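PDB 5DWA: type II restriction enzyme AgeI from Thalassobius gelatinovorus, which recognises the double-stranded DNA sequence 5'-ACCGGT-3' and cuts it after the A, as a PD-(D/E)XK restriction endonuclease that dimerizes to cleave. Local coordinates for residues C237-N241 and L242-P246. Sequence-based numbering, arbitrary orientation.
Sequences CFSYN and LRTSP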
loop_
_atom_site.group_PDB
_atom_site.type_symbol
_atom_site.label_atom_id
_atom_site.label_comp_id
_atom_site.label_asym_id
_atom_site.label_seq_id
_atom_site.Cartn_x
_atom_site.Cartn_y
_atom_site.Cartn_z
ATOM N N CYS A 237 7.055 -5.315 -19.166
ATOM C CA CYS A 237 6.665 -4.071 -18.523
ATOM C C CYS A 237 6.651 -2.959 -19.554
ATOM O O CYS A 237 7.586 -2.820 -20.353
ATOM C CB CYS A 237 7.623 -3.735 -17.374
ATOM S SG CYS A 237 7.377 -2.092 -16.619
ATOM N N PHE A 238 5.573 -2.185 -19.545
ATOM C CA PHE A 238 5.440 -1.042 -20.435
ATOM C C PHE A 238 5.279 0.200 -19.597
ATOM O O PHE A 238 4.357 0.290 -18.801
ATOM C CB PHE A 238 4.256 -1.234 -21.381
ATOM C CG PHE A 238 4.440 -2.386 -22.314
ATOM C CD1 PHE A 238 4.122 -3.676 -21.911
ATOM C CD2 PHE A 238 4.981 -2.193 -23.575
ATOM C CE1 PHE A 238 4.312 -4.745 -22.763
ATOM C CE2 PHE A 238 5.183 -3.261 -24.421
ATOM C CZ PHE A 238 4.847 -4.537 -24.014
ATOM N N SER A 239 6.214 1.134 -19.749
ATOM C CA SER A 239 6.157 2.387 -19.020
ATOM C C SER A 239 5.834 3.522 -19.965
ATOM O O SER A 239 6.306 3.550 -21.104
ATOM C CB SER A 239 7.478 2.663 -18.305
ATOM O OG SER A 239 7.457 3.972 -17.750
ATOM N N TYR A 240 5.037 4.466 -19.480
ATOM C CA TYR A 240 4.684 5.634 -20.274
ATOM C C TYR A 240 5.291 6.885 -19.667
ATOM O O TYR A 240 4.833 8.002 -19.906
ATOM C CB TYR A 240 3.164 5.745 -20.407
ATOM C CG TYR A 240 2.596 4.502 -21.046
ATOM C CD1 TYR A 240 2.052 3.481 -20.269
ATOM C CD2 TYR A 240 2.667 4.319 -22.421
ATOM C CE1 TYR A 240 1.555 2.319 -20.859
ATOM C CE2 TYR A 240 2.178 3.163 -23.014
ATOM C CZ TYR A 240 1.623 2.171 -22.224
ATOM O OH TYR A 240 1.145 1.015 -22.806
ATOM N N ASN A 241 6.332 6.677 -18.871
ATOM C CA ASN A 241 7.197 7.775 -18.471
ATOM C C ASN A 241 8.366 7.801 -19.435
ATOM O O ASN A 241 9.178 6.880 -19.430
ATOM C CB ASN A 241 7.682 7.592 -17.032
ATOM C CG ASN A 241 8.415 8.810 -16.498
ATOM O OD1 ASN A 241 8.998 9.580 -17.260
ATOM N ND2 ASN A 241 8.384 8.991 -15.180
ATOM N N LEU A 242 8.459 8.845 -20.260
ATOM C CA LEU A 242 9.545 8.920 -21.237
ATOM C C LEU A 242 10.940 8.918 -20.592
ATOM O O LEU A 242 11.931 8.667 -21.275
ATOM C CB LEU A 242 9.384 10.159 -22.116
ATOM C CG LEU A 242 8.074 10.235 -22.903
ATOM C CD1 LEU A 242 8.056 11.467 -23.816
ATOM C CD2 LEU A 242 7.853 8.951 -23.695
ATOM N N ARG A 243 11.019 9.187 -19.286
ATOM C CA ARG A 243 12.297 9.141 -18.562
ATOM C C ARG A 243 12.698 7.756 -18.067
ATOM O O ARG A 243 13.839 7.554 -17.649
ATOM C CB ARG A 243 12.268 10.094 -17.367
ATOM C CG ARG A 243 12.166 11.542 -17.773
ATOM C CD ARG A 243 12.425 12.466 -16.597
ATOM N NE ARG A 243 11.959 13.801 -16.931
ATOM C CZ ARG A 243 10.679 14.164 -16.895
ATOM N NH1 ARG A 243 9.745 13.292 -16.516
ATOM N NH2 ARG A 243 10.323 15.391 -17.238
ATOM N N THR A 244 11.770 6.801 -18.109
ATOM C CA THR A 244 12.091 5.435 -17.736
ATOM C C THR A 244 13.164 4.905 -18.675
ATOM O O THR A 244 13.064 5.077 -19.890
ATOM C CB THR A 244 10.853 4.508 -17.808
ATOM O OG1 THR A 244 9.809 5.021 -16.965
ATOM C CG2 THR A 244 11.217 3.093 -17.379
ATOM N N SER A 245 14.198 4.285 -18.115
ATOM C CA SER A 245 15.221 3.663 -18.943
ATOM C C SER A 245 14.740 2.299 -19.405
ATOM O O SER A 245 14.373 1.462 -18.586
ATOM C CB SER A 245 16.539 3.529 -18.184
ATOM O OG SER A 245 17.060 4.805 -17.861
ATOM N N PRO A 246 14.735 2.076 -20.724
ATOM C CA PRO A 246 14.353 0.754 -21.222
ATOM C C PRO A 246 15.399 -0.293 -20.881
ATOM O O PRO A 246 16.545 0.031 -20.568
ATOM C CB PRO A 246 14.256 0.960 -22.736
ATOM C CG PRO A 246 15.107 2.152 -23.014
ATOM C CD PRO A 246 14.966 3.035 -21.816
#
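A type I beta turn from Asn241 to Thr244 leads the chain away from the end of strand 236-239. Its closure is seen in the hydrogen bond from Thr244 N to Asn241 O, 2.9 Å long. The Asn241 side chain adds an Asx turn: CG stands anti to the backbone N (chi1 -171°), which brings OD1 to 2.9 Å from Arg243 N. The N-H comes from above the carboxamide plane, 36° out of it, in a bond that is fairly straight (N-H...OD1 157°). Just upstream, Ser239 OG forms an ST turn by accepting from Asn241 N at 3.1 Å. Ser239 OG in turn donates to Thr244 OG1 at 2.7 Å, joining strand end to turn end, and Thr244 OG1 is also hydrogen-bonded to Asp198 OD2. With an alanine in place of Ser239, the N-H of buried Asn241 would probably be left without its acceptor and Thr244 OG1 without its donor. Asn241 ND2 is held by the backbone oxygens of Asp198 and Asn211, while Arg243 reaches out to a salt bridge with Asp65 of helix 63-78. Strand 236-239 runs parallel to both its neighbours in the mixed sheet, 191-196 and 257-259, and Thr244 packs against Ile257 and Val259 of the latter.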